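Local coordinates for sulfate adenylyltransferase, adenylylsulfate kinase (Thiobacillus denitrificans, PDB 3CR8), which probably phosphorylates adenosine 5'-phosphosulfate with ATP to give 3'-phosphoadenylyl sulfate, the activated form of sulfate, at residues R399-L404 with R442-C447. Sequence-based numbering, arbitrary orientation.
Sequences RCVTLL and RGIAIC
Cys400 O accepts the backbone N-H of Ile444 at 2.9 Å, the first bond of a parallel ladder between strand 401-404, outermost in this chain's parallel sheet, and strand 444-447. Ile444 O receives Thr402 N, and Thr402 O receives Ile446 N at 3.0 Å; each of these three donors lies almost straight ahead of its carbonyl. A weak, bent fourth bond from Leu404 N to Ile446 O ends the series. Ile444 O is also met by the CA of Val401 at 3.3 Å in a CA-H...O contact.

Apolar packing is densest on the face shared by Val401, Leu403, Ile444 and Ile446. With CG1 of Val401 anti to the backbone N (chi1 179°), both its methyls rest on Ile444: CG2 comes nearest, 3.5 Å from Ile444 CD1, and CG1 in addition reaches Ile446 CD1 at 3.7 Å. Helix 380-394, whose first turn belongs to the predicted ATP-binding P-loop, covers this face. Replacing Ile444 with an alanine would probably leave Val401 CG2 without its main partner and open a gap beneath Leu393 of that helix. On the other face, Leu404 CD1 lies 4.2 Å from Cys447 SG, with helix 421-440 packed against both residues.

Arg399 and Thr402 find hydrogen-bond partners beyond the two segments. NH1 and NH2 of Arg399 bind the carbonyls of Gln368 and Tyr542, while Thr402 OG1 bonds to Glu437 and Lys440 of a second subunit. Ile444 CG2 lies over one face of the Arg399 guanidinium. Backbone bonds and aliphatic contacts thus join two neighbouring strands of the P-loop kinase core, and the hydroxyl of Thr402 links strand 401-404 to the second subunit.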
ATOM      1  N   ARG A 399      -3.623 -27.188   0.531  1.00 47.46           N
ATOM      2  CA  ARG A 399      -3.097 -28.432  -0.026  1.00 50.43           C
ATOM      3  C   ARG A 399      -4.192 -29.479  -0.186  1.00 39.21           C
ATOM      4  O   ARG A 399      -5.060 -29.613   0.668  1.00 36.64           O
ATOM      5  CB  ARG A 399      -1.952 -28.961   0.829  1.00 49.20           C
ATOM      6  CG  ARG A 399      -0.756 -28.011   0.871  1.00 50.95           C
ATOM      7  CD  ARG A 399       0.207 -28.397   1.951  1.00 41.44           C
ATOM      8  NE  ARG A 399      -0.407 -28.220   3.261  1.00 47.49           N
ATOM      9  CZ  ARG A 399       0.276 -28.240   4.403  1.00 53.20           C
ATOM     10  NH1 ARG A 399       1.595 -28.449   4.390  1.00 40.38           N
ATOM     11  NH2 ARG A 399      -0.355 -28.045   5.558  1.00 47.37           N
ATOM     12  N   CYS A 400      -4.172 -30.187  -1.311  1.00 45.61           N
ATOM     13  CA  CYS A 400      -5.137 -31.259  -1.566  1.00 40.76           C
ATOM     14  C   CYS A 400      -4.687 -32.541  -0.864  1.00 47.73           C
ATOM     15  O   CYS A 400      -3.490 -32.845  -0.810  1.00 56.20           O
ATOM     16  CB  CYS A 400      -5.323 -31.511  -3.074  1.00 46.16           C
ATOM     17  SG  CYS A 400      -6.240 -30.253  -3.980  1.00 55.07           S
ATOM     18  N   VAL A 401      -5.653 -33.285  -0.326  1.00 55.85           N
ATOM     19  CA  VAL A 401      -5.383 -34.557   0.344  1.00 46.49           C
ATOM     20  C   VAL A 401      -5.849 -35.760  -0.469  1.00 44.36           C
ATOM     21  O   VAL A 401      -6.959 -35.776  -0.983  1.00 45.05           O
ATOM     22  CB  VAL A 401      -6.116 -34.628   1.653  1.00 51.72           C
ATOM     23  CG1 VAL A 401      -5.822 -35.966   2.313  1.00 52.12           C
ATOM     24  CG2 VAL A 401      -5.733 -33.450   2.531  1.00 30.74           C
ATOM     25  N   THR A 402      -4.986 -36.762  -0.589  1.00 53.14           N
ATOM     26  CA  THR A 402      -5.341 -37.998  -1.285  1.00 47.59           C
ATOM     27  C   THR A 402      -5.148 -39.181  -0.341  1.00 52.14           C
ATOM     28  O   THR A 402      -4.087 -39.349   0.276  1.00 47.08           O
ATOM     29  CB  THR A 402      -4.483 -38.223  -2.548  1.00 56.07           C
ATOM     30  OG1 THR A 402      -4.806 -37.236  -3.541  1.00 57.82           O
ATOM     31  CG2 THR A 402      -4.712 -39.617  -3.100  1.00 42.22           C
ATOM     32  N   LEU A 403      -6.189 -39.998  -0.230  1.00 61.89           N
ATOM     33  CA  LEU A 403      -6.123 -41.221   0.555  1.00 46.69           C
ATOM     34  C   LEU A 403      -5.701 -42.394  -0.306  1.00 52.07           C
ATOM     35  O   LEU A 403      -6.519 -42.934  -1.026  1.00 61.83           O
ATOM     36  CB  LEU A 403      -7.495 -41.532   1.125  1.00 47.95           C
ATOM     37  CG  LEU A 403      -7.522 -42.066   2.573  1.00 65.01           C
ATOM     38  CD1 LEU A 403      -8.906 -42.565   2.949  1.00 48.43           C
ATOM     39  CD2 LEU A 403      -6.484 -43.158   2.837  1.00 63.67           C
ATOM     40  N   LEU A 404      -4.430 -42.768  -0.244  1.00 52.20           N
ATOM     41  CA  LEU A 404      -3.952 -43.954  -0.933  1.00 59.38           C
ATOM     42  C   LEU A 404      -4.185 -45.221  -0.082  1.00 63.75           C
ATOM     43  O   LEU A 404      -3.251 -45.730   0.561  1.00 56.20           O
ATOM     44  CB  LEU A 404      -2.463 -43.802  -1.260  1.00 52.51           C
ATOM     45  CG  LEU A 404      -2.133 -42.796  -2.366  1.00 44.68           C
ATOM     46  CD1 LEU A 404      -0.623 -42.705  -2.607  1.00 53.29           C
ATOM     47  CD2 LEU A 404      -2.817 -43.192  -3.650  1.00 47.14           C
ATOM     48  N   ARG A 442       3.262 -30.543  -3.685  1.00 41.59           N
ATOM     49  CA  ARG A 442       2.661 -29.698  -2.652  1.00 42.05           C
ATOM     50  C   ARG A 442       1.320 -30.203  -2.155  1.00 49.49           C
ATOM     51  O   ARG A 442       0.502 -29.432  -1.652  1.00 58.14           O
ATOM     52  CB  ARG A 442       2.488 -28.253  -3.155  1.00 49.28           C
ATOM     53  CG  ARG A 442       3.407 -27.201  -2.522  1.00 55.37           C
ATOM     54  CD  ARG A 442       4.729 -27.815  -2.050  1.00 75.73           C
ATOM     55  NE  ARG A 442       5.887 -27.763  -2.964  1.00 90.13           N
ATOM     56  CZ  ARG A 442       5.954 -27.142  -4.147  1.00 88.86           C
ATOM     57  NH1 ARG A 442       4.908 -26.489  -4.642  1.00 88.35           N
ATOM     58  NH2 ARG A 442       7.090 -27.178  -4.846  1.00 75.96           N
ATOM     59  N   GLY A 443       1.076 -31.497  -2.292  1.00 50.80           N
ATOM     60  CA  GLY A 443      -0.137 -32.077  -1.733  1.00 41.82           C
ATOM     61  C   GLY A 443       0.211 -32.910  -0.513  1.00 43.85           C
ATOM     62  O   GLY A 443       1.390 -33.097  -0.193  1.00 41.11           O
ATOM     63  N   ILE A 444      -0.805 -33.410   0.187  1.00 42.49           N
ATOM     64  CA  ILE A 444      -0.541 -34.341   1.277  1.00 41.73           C
ATOM     65  C   ILE A 444      -1.108 -35.713   0.945  1.00 53.80           C
ATOM     66  O   ILE A 444      -2.297 -35.834   0.600  1.00 54.58           O
ATOM     67  CB  ILE A 444      -1.047 -33.857   2.678  1.00 43.19           C
ATOM     68  CG1 ILE A 444      -2.266 -34.623   3.121  1.00 49.32           C
ATOM     69  CG2 ILE A 444      -1.354 -32.331   2.783  1.00 33.00           C
ATOM     70  CD1 ILE A 444      -2.793 -34.019   4.369  1.00 65.61           C
ATOM     71  N   ALA A 445      -0.253 -36.739   1.036  1.00 50.28           N
ATOM     72  CA  ALA A 445      -0.639 -38.130   0.718  1.00 50.03           C
ATOM     73  C   ALA A 445      -0.695 -38.969   1.971  1.00 51.35           C
ATOM     74  O   ALA A 445       0.243 -38.967   2.764  1.00 60.80           O
ATOM     75  CB  ALA A 445       0.333 -38.771  -0.267  1.00 46.38           C
ATOM     76  N   ILE A 446      -1.778 -39.715   2.141  1.00 51.90           N
ATOM     77  CA  ILE A 446      -1.957 -40.522   3.350  1.00 51.65           C
ATOM     78  C   ILE A 446      -2.029 -42.000   3.027  1.00 55.27           C
ATOM     79  O   ILE A 446      -2.980 -42.443   2.411  1.00 51.40           O
ATOM     80  CB  ILE A 446      -3.257 -40.154   4.061  1.00 51.37           C
ATOM     81  CG1 ILE A 446      -3.166 -38.754   4.656  1.00 46.57           C
ATOM     82  CG2 ILE A 446      -3.571 -41.146   5.119  1.00 46.09           C
ATOM     83  CD1 ILE A 446      -4.530 -38.199   4.913  1.00 45.93           C
ATOM     84  N   CYS A 447      -1.028 -42.752   3.469  1.00 61.10           N
ATOM     85  CA  CYS A 447      -0.879 -44.147   3.096  1.00 57.72           C
ATOM     86  C   CYS A 447      -0.842 -45.113   4.251  1.00 70.93           C
ATOM     87  O   CYS A 447      -0.178 -44.863   5.251  1.00 77.33           O
ATOM     88  CB  CYS A 447       0.517 -44.389   2.543  1.00 48.84           C
ATOM     89  SG  CYS A 447       0.931 -43.305   1.267  1.00 82.80           S
TER